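Putative acetyltransferase Sthe_0691 (Sphaerobacter thermophilus, PDB 3SHP) is a putative acetyltransferase that probably transfers an acetyl group from acetyl-coenzyme A to an acceptor substrate. Local coordinates at residues G81-S86 and E118-T123; A136-G141 and L162-V167; S75-F80 and R88-P93. All coordinates share one frame; numbering follows the deposited sequence. Where two conformers were deposited one is given.

Contact 1 of 3, residues G81-S86 and E118-T123; sequences GKQTAS and ELLVIT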
loop_
_atom_site.group_PDB
_atom_site.type_symbol
_atom_site.label_atom_id
_atom_site.label_comp_id
_atom_site.label_asym_id
_atom_site.label_seq_id
_atom_site.Cartn_x
_atom_site.Cartn_y
_atom_site.Cartn_z
ATOM N N GLY A 81 -12.667 -25.681 -18.673
ATOM C CA GLY A 81 -11.830 -25.754 -19.857
ATOM C C GLY A 81 -12.535 -26.659 -20.867
ATOM O O GLY A 81 -13.750 -26.831 -20.822
ATOM N N LYS A 82 -11.788 -27.275 -21.769
ATOM C CA LYS A 82 -12.420 -28.150 -22.747
ATOM C C LYS A 82 -13.060 -29.372 -22.095
ATOM O O LYS A 82 -14.231 -29.656 -22.329
ATOM C CB LYS A 82 -11.428 -28.564 -23.830
ATOM C CG LYS A 82 -12.044 -29.349 -24.971
ATOM C CD LYS A 82 -11.049 -29.499 -26.118
ATOM C CE LYS A 82 -9.745 -30.221 -25.691
ATOM N NZ LYS A 82 -8.581 -30.047 -26.661
ATOM N N GLN A 83 -12.299 -30.087 -21.280
ATOM C CA GLN A 83 -12.806 -31.276 -20.631
ATOM C C GLN A 83 -12.641 -31.235 -19.116
ATOM O O GLN A 83 -12.642 -32.284 -18.463
ATOM C CB GLN A 83 -12.079 -32.475 -21.216
ATOM C CG GLN A 83 -12.765 -32.974 -22.494
ATOM C CD GLN A 83 -11.815 -33.570 -23.487
ATOM O OE1 GLN A 83 -10.594 -33.364 -23.426
ATOM N NE2 GLN A 83 -12.366 -34.298 -24.443
ATOM N N THR A 84 -12.479 -30.025 -18.569
ATOM C CA THR A 84 -12.171 -29.847 -17.150
ATOM C C THR A 84 -13.142 -28.902 -16.481
ATOM O O THR A 84 -13.698 -28.013 -17.130
ATOM C CB THR A 84 -10.750 -29.286 -16.936
ATOM O OG1 THR A 84 -10.663 -27.979 -17.513
ATOM C CG2 THR A 84 -9.690 -30.198 -17.585
ATOM N N ALA A 85 -13.357 -29.104 -15.184
ATOM C CA ALA A 85 -14.070 -28.139 -14.372
ATOM C C ALA A 85 -13.278 -27.939 -13.093
ATOM O O ALA A 85 -12.905 -28.915 -12.440
ATOM C CB ALA A 85 -15.447 -28.636 -14.048
ATOM N N SER A 86 -13.004 -26.677 -12.767
ATOM C CA SER A 86 -12.271 -26.299 -11.576
ATOM C C SER A 86 -13.144 -25.350 -10.767
ATOM O O SER A 86 -13.837 -24.507 -11.333
ATOM C CB SER A 86 -10.957 -25.618 -11.965
ATOM O OG SER A 86 -10.193 -26.469 -12.805
ATOM N N GLU A 118 -19.523 -32.777 -20.061
ATOM C CA GLU A 118 -18.664 -33.870 -20.531
ATOM C C GLU A 118 -17.218 -33.766 -20.038
ATOM O O GLU A 118 -16.287 -33.491 -20.798
ATOM C CB GLU A 118 -18.770 -34.018 -22.045
ATOM C CG GLU A 118 -20.157 -34.509 -22.468
ATOM C CD GLU A 118 -20.500 -35.904 -21.906
ATOM O OE1 GLU A 118 -21.346 -36.581 -22.524
ATOM O OE2 GLU A 118 -19.915 -36.327 -20.863
ATOM N N LEU A 119 -17.044 -34.035 -18.754
ATOM C CA LEU A 119 -15.794 -33.738 -18.078
ATOM C C LEU A 119 -14.980 -34.988 -17.863
ATOM O O LEU A 119 -15.523 -36.045 -17.545
ATOM C CB LEU A 119 -16.076 -33.094 -16.729
ATOM C CG LEU A 119 -16.932 -31.848 -16.766
ATOM C CD1 LEU A 119 -17.234 -31.463 -15.325
ATOM C CD2 LEU A 119 -16.232 -30.708 -17.512
ATOM N N LEU A 120 -13.675 -34.857 -18.048
ATOM C CA LEU A 120 -12.749 -35.918 -17.691
ATOM C C LEU A 120 -12.092 -35.582 -16.339
ATOM O O LEU A 120 -11.550 -36.481 -15.689
ATOM C CB LEU A 120 -11.711 -36.135 -18.813
ATOM C CG LEU A 120 -12.345 -36.502 -20.175
ATOM C CD1 LEU A 120 -11.318 -36.713 -21.307
ATOM C CD2 LEU A 120 -13.266 -37.735 -20.064
ATOM N N VAL A 121 -12.171 -34.309 -15.914
ATOM C CA VAL A 121 -11.517 -33.835 -14.672
ATOM C C VAL A 121 -12.355 -32.798 -13.928
ATOM O O VAL A 121 -12.855 -31.832 -14.528
ATOM C CB VAL A 121 -10.127 -33.213 -14.942
ATOM C CG1 VAL A 121 -9.344 -33.052 -13.654
ATOM C CG2 VAL A 121 -9.331 -34.058 -15.913
ATOM N N ILE A 122 -12.525 -33.027 -12.628
ATOM C CA ILE A 122 -13.155 -32.081 -11.705
ATOM C C ILE A 122 -12.139 -31.805 -10.606
ATOM O O ILE A 122 -11.554 -32.747 -10.052
ATOM C CB ILE A 122 -14.444 -32.670 -11.065
ATOM C CG1 ILE A 122 -15.457 -33.061 -12.149
ATOM C CG2 ILE A 122 -15.086 -31.679 -10.094
ATOM C CD1 ILE A 122 -16.774 -33.726 -11.612
ATOM N N THR A 123 -11.944 -30.522 -10.295
ATOM C CA THR A 123 -10.851 -30.075 -9.450
ATOM C C THR A 123 -11.437 -29.047 -8.470
ATOM O O THR A 123 -12.033 -28.036 -8.891
ATOM C CB THR A 123 -9.698 -29.466 -10.316
ATOM O OG1 THR A 123 -9.215 -30.446 -11.246
ATOM C CG2 THR A 123 -8.518 -29.008 -9.467
HETATM O O HOH W 1 -9.898 -29.334 -13.559
#

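Contact 2 of 3, residues A136-G141 and L162-V167; sequences AAEAAG and LIYQAV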
loop_
_atom_site.group_PDB
_atom_site.type_symbol
_atom_site.label_atom_id
_atom_site.label_comp_id
_atom_site.label_asym_id
_atom_site.label_seq_id
_atom_site.Cartn_x
_atom_site.Cartn_y
_atom_site.Cartn_z
ATOM N N ALA A 136 -17.594 -34.183 2.427
ATOM C CA ALA A 136 -18.515 -34.111 1.282
ATOM C C ALA A 136 -17.775 -34.502 0.014
ATOM O O ALA A 136 -18.316 -35.202 -0.816
ATOM C CB ALA A 136 -19.138 -32.713 1.144
ATOM N N ALA A 137 -16.529 -34.062 -0.123
ATOM C CA ALA A 137 -15.759 -34.342 -1.334
ATOM C C ALA A 137 -15.467 -35.825 -1.466
ATOM O O ALA A 137 -15.609 -36.407 -2.543
ATOM C CB ALA A 137 -14.465 -33.541 -1.336
ATOM N N GLU A 138 -15.062 -36.432 -0.357
ATOM C CA GLU A 138 -14.813 -37.862 -0.320
ATOM C C GLU A 138 -16.065 -38.660 -0.697
ATOM O O GLU A 138 -15.974 -39.555 -1.537
ATOM C CB GLU A 138 -14.230 -38.279 1.033
ATOM C CG GLU A 138 -12.735 -37.990 1.083
ATOM C CD GLU A 138 -12.221 -37.592 2.461
ATOM O OE1 GLU A 138 -12.947 -37.777 3.480
ATOM O OE2 GLU A 138 -11.070 -37.097 2.518
ATOM N N ALA A 139 -17.224 -38.303 -0.138
ATOM C CA ALA A 139 -18.467 -38.996 -0.480
ATOM C C ALA A 139 -18.887 -38.756 -1.941
ATOM O O ALA A 139 -19.517 -39.611 -2.549
ATOM C CB ALA A 139 -19.614 -38.641 0.500
ATOM N N ALA A 140 -18.518 -37.608 -2.506
ATOM C CA ALA A 140 -18.753 -37.363 -3.933
ATOM C C ALA A 140 -17.757 -38.105 -4.852
ATOM O O ALA A 140 -17.835 -37.985 -6.082
ATOM C CB ALA A 140 -18.742 -35.884 -4.220
ATOM N N GLY A 141 -16.820 -38.857 -4.270
ATOM C CA GLY A 141 -15.889 -39.654 -5.074
ATOM C C GLY A 141 -14.668 -38.871 -5.543
ATOM O O GLY A 141 -13.960 -39.325 -6.440
ATOM N N LEU A 162 -5.779 -28.082 0.162
ATOM C CA LEU A 162 -5.792 -29.366 -0.502
ATOM C C LEU A 162 -6.540 -29.219 -1.793
ATOM O O LEU A 162 -7.483 -28.441 -1.860
ATOM C CB LEU A 162 -6.477 -30.420 0.375
ATOM C CG LEU A 162 -5.881 -30.632 1.776
ATOM C CD1 LEU A 162 -6.619 -31.746 2.554
ATOM C CD2 LEU A 162 -4.421 -30.952 1.630
ATOM N N ILE A 163 -6.119 -29.953 -2.822
ATOM C CA ILE A 163 -6.840 -29.996 -4.090
ATOM C C ILE A 163 -7.384 -31.399 -4.286
ATOM O O ILE A 163 -6.614 -32.373 -4.379
ATOM C CB ILE A 163 -5.938 -29.676 -5.292
ATOM C CG1 ILE A 163 -5.126 -28.399 -5.053
ATOM C CG2 ILE A 163 -6.773 -29.629 -6.581
ATOM C CD1 ILE A 163 -5.971 -27.111 -5.032
ATOM N N TYR A 164 -8.710 -31.497 -4.336
ATOM C CA TYR A 164 -9.391 -32.767 -4.522
ATOM C C TYR A 164 -9.779 -32.874 -5.981
ATOM O O TYR A 164 -10.179 -31.879 -6.590
ATOM C CB TYR A 164 -10.649 -32.844 -3.630
ATOM C CG TYR A 164 -10.365 -33.428 -2.268
ATOM C CD1 TYR A 164 -9.572 -32.740 -1.349
ATOM C CD2 TYR A 164 -10.880 -34.667 -1.898
ATOM C CE1 TYR A 164 -9.284 -33.276 -0.110
ATOM C CE2 TYR A 164 -10.609 -35.218 -0.636
ATOM C CZ TYR A 164 -9.821 -34.504 0.246
ATOM O OH TYR A 164 -9.535 -35.004 1.498
ATOM N N GLN A 165 -9.671 -34.086 -6.525
ATOM C CA GLN A 165 -9.950 -34.344 -7.939
ATOM C C GLN A 165 -10.668 -35.654 -8.165
ATOM O O GLN A 165 -10.513 -36.610 -7.398
ATOM C CB GLN A 165 -8.647 -34.335 -8.750
ATOM C CG GLN A 165 -8.026 -32.934 -8.868
ATOM C CD GLN A 165 -6.912 -32.875 -9.917
ATOM O OE1 GLN A 165 -5.814 -33.423 -9.718
ATOM N NE2 GLN A 165 -7.184 -32.206 -11.029
ATOM N N ALA A 166 -11.485 -35.685 -9.208
ATOM C CA ALA A 166 -11.842 -36.938 -9.840
ATOM C C ALA A 166 -11.371 -36.830 -11.277
ATOM O O ALA A 166 -11.613 -35.816 -11.971
ATOM C CB ALA A 166 -13.327 -37.193 -9.763
ATOM N N VAL A 167 -10.665 -37.865 -11.706
ATOM C CA VAL A 167 -10.109 -37.924 -13.037
ATOM C C VAL A 167 -10.552 -39.232 -13.707
ATOM O O VAL A 167 -10.273 -40.332 -13.208
ATOM C CB VAL A 167 -8.573 -37.810 -13.001
ATOM C CG1 VAL A 167 -7.966 -37.940 -14.411
ATOM C CG2 VAL A 167 -8.131 -36.489 -12.314
#

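Contact 3 of 3, residues S75-F80 and R88-P93; sequences SCRIEF and RFHMAP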
loop_
_atom_site.group_PDB
_atom_site.type_symbol
_atom_site.label_atom_id
_atom_site.label_comp_id
_atom_site.label_asym_id
_atom_site.label_seq_id
_atom_site.Cartn_x
_atom_site.Cartn_y
_atom_site.Cartn_z
ATOM N N SER A 75 -20.648 -18.217 -2.516
ATOM C CA SER A 75 -20.621 -18.351 -3.954
ATOM C C SER A 75 -19.741 -19.529 -4.312
ATOM O O SER A 75 -18.868 -19.937 -3.543
ATOM C CB SER A 75 -20.064 -17.078 -4.595
ATOM O OG SER A 75 -18.725 -16.897 -4.198
ATOM N N CYS A 76 -19.992 -20.097 -5.475
ATOM C CA CYS A 76 -19.146 -21.152 -5.970
ATOM C C CYS A 76 -18.626 -20.667 -7.307
ATOM O O CYS A 76 -19.412 -20.462 -8.255
ATOM C CB CYS A 76 -19.940 -22.451 -6.112
ATOM S SG CYS A 76 -18.937 -23.757 -6.858
ATOM N N ARG A 77 -17.316 -20.473 -7.399
ATOM C CA ARG A 77 -16.736 -20.046 -8.666
ATOM C C ARG A 77 -16.260 -21.232 -9.494
ATOM O O ARG A 77 -15.472 -22.049 -9.034
ATOM C CB ARG A 77 -15.601 -19.052 -8.463
ATOM C CG ARG A 77 -15.236 -18.401 -9.783
ATOM C CD ARG A 77 -14.074 -17.423 -9.676
ATOM N NE ARG A 77 -14.372 -16.225 -8.902
ATOM C CZ ARG A 77 -14.936 -15.119 -9.397
ATOM N NH1 ARG A 77 -15.308 -15.051 -10.686
ATOM N NH2 ARG A 77 -15.123 -14.067 -8.594
ATOM N N ILE A 78 -16.756 -21.332 -10.717
ATOM C CA ILE A 78 -16.415 -22.452 -11.545
ATOM C C ILE A 78 -15.717 -21.984 -12.822
ATOM O O ILE A 78 -16.156 -21.014 -13.457
ATOM C CB ILE A 78 -17.680 -23.255 -11.947
ATOM C CG1 ILE A 78 -18.485 -23.682 -10.703
ATOM C CG2 ILE A 78 -17.282 -24.467 -12.787
ATOM C CD1 ILE A 78 -19.915 -24.147 -11.038
ATOM N N GLU A 79 -14.661 -22.701 -13.217
ATOM C CA GLU A 79 -13.966 -22.413 -14.476
ATOM C C GLU A 79 -13.923 -23.680 -15.337
ATOM O O GLU A 79 -13.349 -24.692 -14.928
ATOM C CB GLU A 79 -12.554 -21.851 -14.186
ATOM C CG GLU A 79 -11.644 -21.755 -15.399
ATOM C CD GLU A 79 -10.147 -21.871 -15.074
ATOM O OE1 GLU A 79 -9.767 -22.285 -13.943
ATOM O OE2 GLU A 79 -9.348 -21.552 -15.981
ATOM N N PHE A 80 -14.567 -23.645 -16.496
ATOM C CA PHE A 80 -14.507 -24.781 -17.413
ATOM C C PHE A 80 -13.370 -24.594 -18.395
ATOM O O PHE A 80 -13.130 -23.476 -18.882
ATOM C CB PHE A 80 -15.807 -24.985 -18.217
ATOM C CG PHE A 80 -16.979 -25.427 -17.389
ATOM C CD1 PHE A 80 -18.048 -24.564 -17.165
ATOM C CD2 PHE A 80 -17.016 -26.698 -16.827
ATOM C CE1 PHE A 80 -19.131 -24.949 -16.393
ATOM C CE2 PHE A 80 -18.112 -27.102 -16.037
ATOM C CZ PHE A 80 -19.167 -26.221 -15.822
ATOM N N ARG A 88 -13.927 -23.333 -6.624
ATOM C CA ARG A 88 -13.601 -22.955 -5.267
ATOM C C ARG A 88 -14.816 -22.242 -4.687
ATOM O O ARG A 88 -15.683 -21.773 -5.430
ATOM C CB ARG A 88 -12.334 -22.066 -5.237
ATOM C CG ARG A 88 -12.476 -20.582 -5.650
ATOM C CD ARG A 88 -11.268 -19.699 -5.117
ATOM N NE ARG A 88 -9.975 -20.177 -5.630
ATOM C CZ ARG A 88 -9.442 -19.823 -6.804
ATOM N NH1 ARG A 88 -8.281 -20.352 -7.199
ATOM N NH2 ARG A 88 -10.066 -18.943 -7.591
ATOM N N PHE A 89 -14.892 -22.178 -3.374
ATOM C CA PHE A 89 -16.050 -21.597 -2.704
ATOM C C PHE A 89 -15.586 -20.378 -1.937
ATOM O O PHE A 89 -14.460 -20.360 -1.429
ATOM C CB PHE A 89 -16.663 -22.599 -1.715
ATOM C CG PHE A 89 -17.157 -23.864 -2.362
ATOM C CD1 PHE A 89 -18.456 -23.953 -2.841
ATOM C CD2 PHE A 89 -16.316 -24.959 -2.500
ATOM C CE1 PHE A 89 -18.920 -25.118 -3.441
ATOM C CE2 PHE A 89 -16.763 -26.131 -3.112
ATOM C CZ PHE A 89 -18.079 -26.216 -3.577
ATOM N N HIS A 90 -16.453 -19.378 -1.850
ATOM C CA HIS A 90 -16.201 -18.181 -1.067
ATOM C C HIS A 90 -17.419 -18.035 -0.167
ATOM O O HIS A 90 -18.497 -17.748 -0.663
ATOM C CB HIS A 90 -16.095 -16.942 -1.960
ATOM C CG HIS A 90 -14.974 -16.983 -2.951
ATOM N ND1 HIS A 90 -13.685 -16.602 -2.635
ATOM C CD2 HIS A 90 -14.950 -17.338 -4.259
ATOM C CE1 HIS A 90 -12.915 -16.734 -3.701
ATOM N NE2 HIS A 90 -13.660 -17.172 -4.702
HETATM N N MSE A 91 -17.269 -18.250 1.135
HETATM C CA MSE A 91 -18.427 -18.163 2.054
HETATM C C MSE A 91 -18.444 -16.806 2.752
HETATM O O MSE A 91 -17.391 -16.222 2.960
HETATM C CB MSE A 91 -18.386 -19.286 3.100
HETATM C CG MSE A 91 -18.187 -20.667 2.475
HETATM SE SE MSE A 91 -19.570 -21.128 1.173
HETATM C CE MSE A 91 -21.038 -21.258 2.410
ATOM N N ALA A 92 -19.624 -16.301 3.104
ATOM C CA ALA A 92 -19.703 -15.030 3.813
ATOM C C ALA A 92 -18.991 -15.153 5.157
ATOM O O ALA A 92 -19.137 -16.149 5.848
ATOM C CB ALA A 92 -21.148 -14.584 4.005
ATOM N N PRO A 93 -18.186 -14.148 5.505
ATOM C CA PRO A 93 -17.429 -14.152 6.756
ATOM C C PRO A 93 -18.305 -14.034 8.010
ATOM O O PRO A 93 -17.871 -14.459 9.089
ATOM C CB PRO A 93 -16.518 -12.905 6.632
ATOM C CG PRO A 93 -17.291 -11.987 5.708
ATOM C CD PRO A 93 -17.907 -12.952 4.696
HETATM O O HOH W 2 -12.286 -16.990 -6.907
#

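Contact 1 of 3, residues G81-S86 and E118-T123
Leu119 places CG anti to its carbonyl carbon (chi1 -56°), a setting that carries both methyls across to the 81-86 segment: CD1 rests 3.6 Å from Ala85 CB, while CD2 lies against the carbonyl of Thr84. Leu120 has nearly the same first torsion but leaves the chain in a different direction, and its CD1 comes to 3.9 Å from Gln83 CD. Gln83 and Leu120 run alongside one another and point the same way, so that the bent glutamine meets a single methyl with its aliphatic part as well as its amide group. At the first residues of the two strands, Thr84 CG2 and Val121 CB sit 4.0 Å apart in another side-by-side pair.

The backbone explains this spacing. Gln83 O accepts from two successive amides, Leu120 N at 2.8 Å and, longer and more bent (144° at the hydrogen), Val121 N at 3.3 Å. Gln83 is thereby matched with Leu119 and Thr84 already with Val121, which leaves Leu120 as an extra residue just before regular pairing begins. From there Ala85 N binds Val121 O (2.9 Å) and Ala85 O receives Thr123 N. The strand pieces run parallel, 8° apart, as the two strands of a beta-alpha-beta crossover whose connection is helix 98-116; the same order of elements occurs in the GNAT acetyltransferase fold, consistent with the protein's name.

On the face bearing Thr84, Val121, Ser86 and Thr123, a water joins the two hydroxyls at the end of the contact. It donates to Ser86 OG, reaches Thr123 OG1 at 2.7 Å and gives a further, weak bond to Ala85 O. Thr123 OG1 is also hydrogen-bonded to Gln165 NE2 of the next strand. Ala85 and Ile122 point to the other face; there Leu119 CD1 lies on Ala85, and Phe80 touches Ala85 and Leu119.

Contact 2 of 3, residues A136-G141 and L162-V167
The C-terminal end of helix 131-139 packs here against strand 157-167, with Ala137 and Glu138 meeting Tyr164, and Gly141 meeting Ala166 where the helix terminates. Ala137 directs its CB toward the strand, 3.8 Å from Tyr164 CD2, an oblique approach to the ring. One residue on, Glu138 reaches the outer end of the same ring. Its first torsion (chi1 -81°, CG anti to the carbonyl carbon) puts CG 3.9 Å from Tyr164 CE2, and a bend at chi2 then brings the carboxylate to the phenol. Tyr164 OH donates to Glu138 OE2 at 2.8 Å. The oxygen lies in the plane of the ring, at its edge, but the hydroxyl meets it on the anti side and 31° out of the carboxylate plane. The two flat groups are turned 47° against each other, so the bond joins them at a slant. Glu138 is exposed and Tyr164 buried, which makes this a link from the surface of the helix to a ring underneath it.

At the other end of the contact Gly141 O stands 4.0 Å from Ala166 CB. Gly141 has positive phi and ends the helix in a Schellman motif, its N bonded back to Glu138 O at 2.9 Å. On the sheet side, Ala137 also touches Ile126 of strand 121-127. A helix between strands 121-127 and 143-151, packed on the mixed sheet, is consistent with the GNAT fold.

Contact 3 of 3, residues S75-F80 and R88-P93
Cys76 SG approaches the Phe89 ring obliquely, 4.3 Å from the ring centroid and 35° off its normal. With SG anti to the backbone N (chi1 175°), the sulfur lies beside the carbonyl carbon and meets Phe89 CE1, the nearest ring atom. Cys76 CB is itself 3.9 Å from Phe89 CD1. The His90 ring and the Arg77 and Arg88 guanidinium groups lie on the other face, with Ser75. The His90 ring takes a water in its plane, at the edge, 2.6 Å from His90 NE2. That water also lies in the plane of the Arg88 guanidinium, whose NH2 donates to it at 3.0 Å. A third, weak bond comes from Arg77 NE. His90 NE2 itself lies near the plane of the Arg77 guanidinium, at its edge.

The backbone is a beta hairpin, its strand pieces 155° apart and therefore antiparallel with a marked twist. Ser75 and His90 form a hydrogen-bonded pair, Ser75 N to His90 O 2.9 Å and His90 N to Ser75 O 3.0 Å. Arg77 and Arg88 form the next one, Arg77 N reaching Arg88 O at 2.9 Å. Cys76 and Phe89 stand between them as a non-hydrogen-bonded pair, which sets their side chains next to each other.

Phe89 packs against Leu106 and Arg102 of helix 98-116, whereas Arg88 has a salt bridge to Glu125 and a hydrogen bond to Asn38 O. Arg77 touches Trp59, part of the pocket holding a meso-tartaric acid, and its side chain is about 7 Å from that ligand. Ser75 OG is buried beside His90 CB with no hydrogen-bonding partner in the model. The chemistry implies mainly sulfur and ring contact on the helix side and, on the other, three nitrogen-bearing side chains sharing a water, where Glu125 probably offsets the charge of Arg88.

From the N terminus, residues 75-80 come first and are closed by 88-93, so contact 3 zips the hairpin of strands 72-80 and 84-91. Residues 81-86 of contact 1 lie inside that loop, yet their partner 118-123 comes after it, beyond helix 98-116; contacts 1 and 3 therefore cross along the chain and share strand 84-91. Contact 2 follows in series, its 136-141 and 162-167 closing a loop made largely of strands. Contacts 1 and 2 meet between neighbouring strands 121-127 and 157-167, whereas contacts 2 and 3 do not touch. Together they link hairpin, crossover and last helix through one mixed sheet.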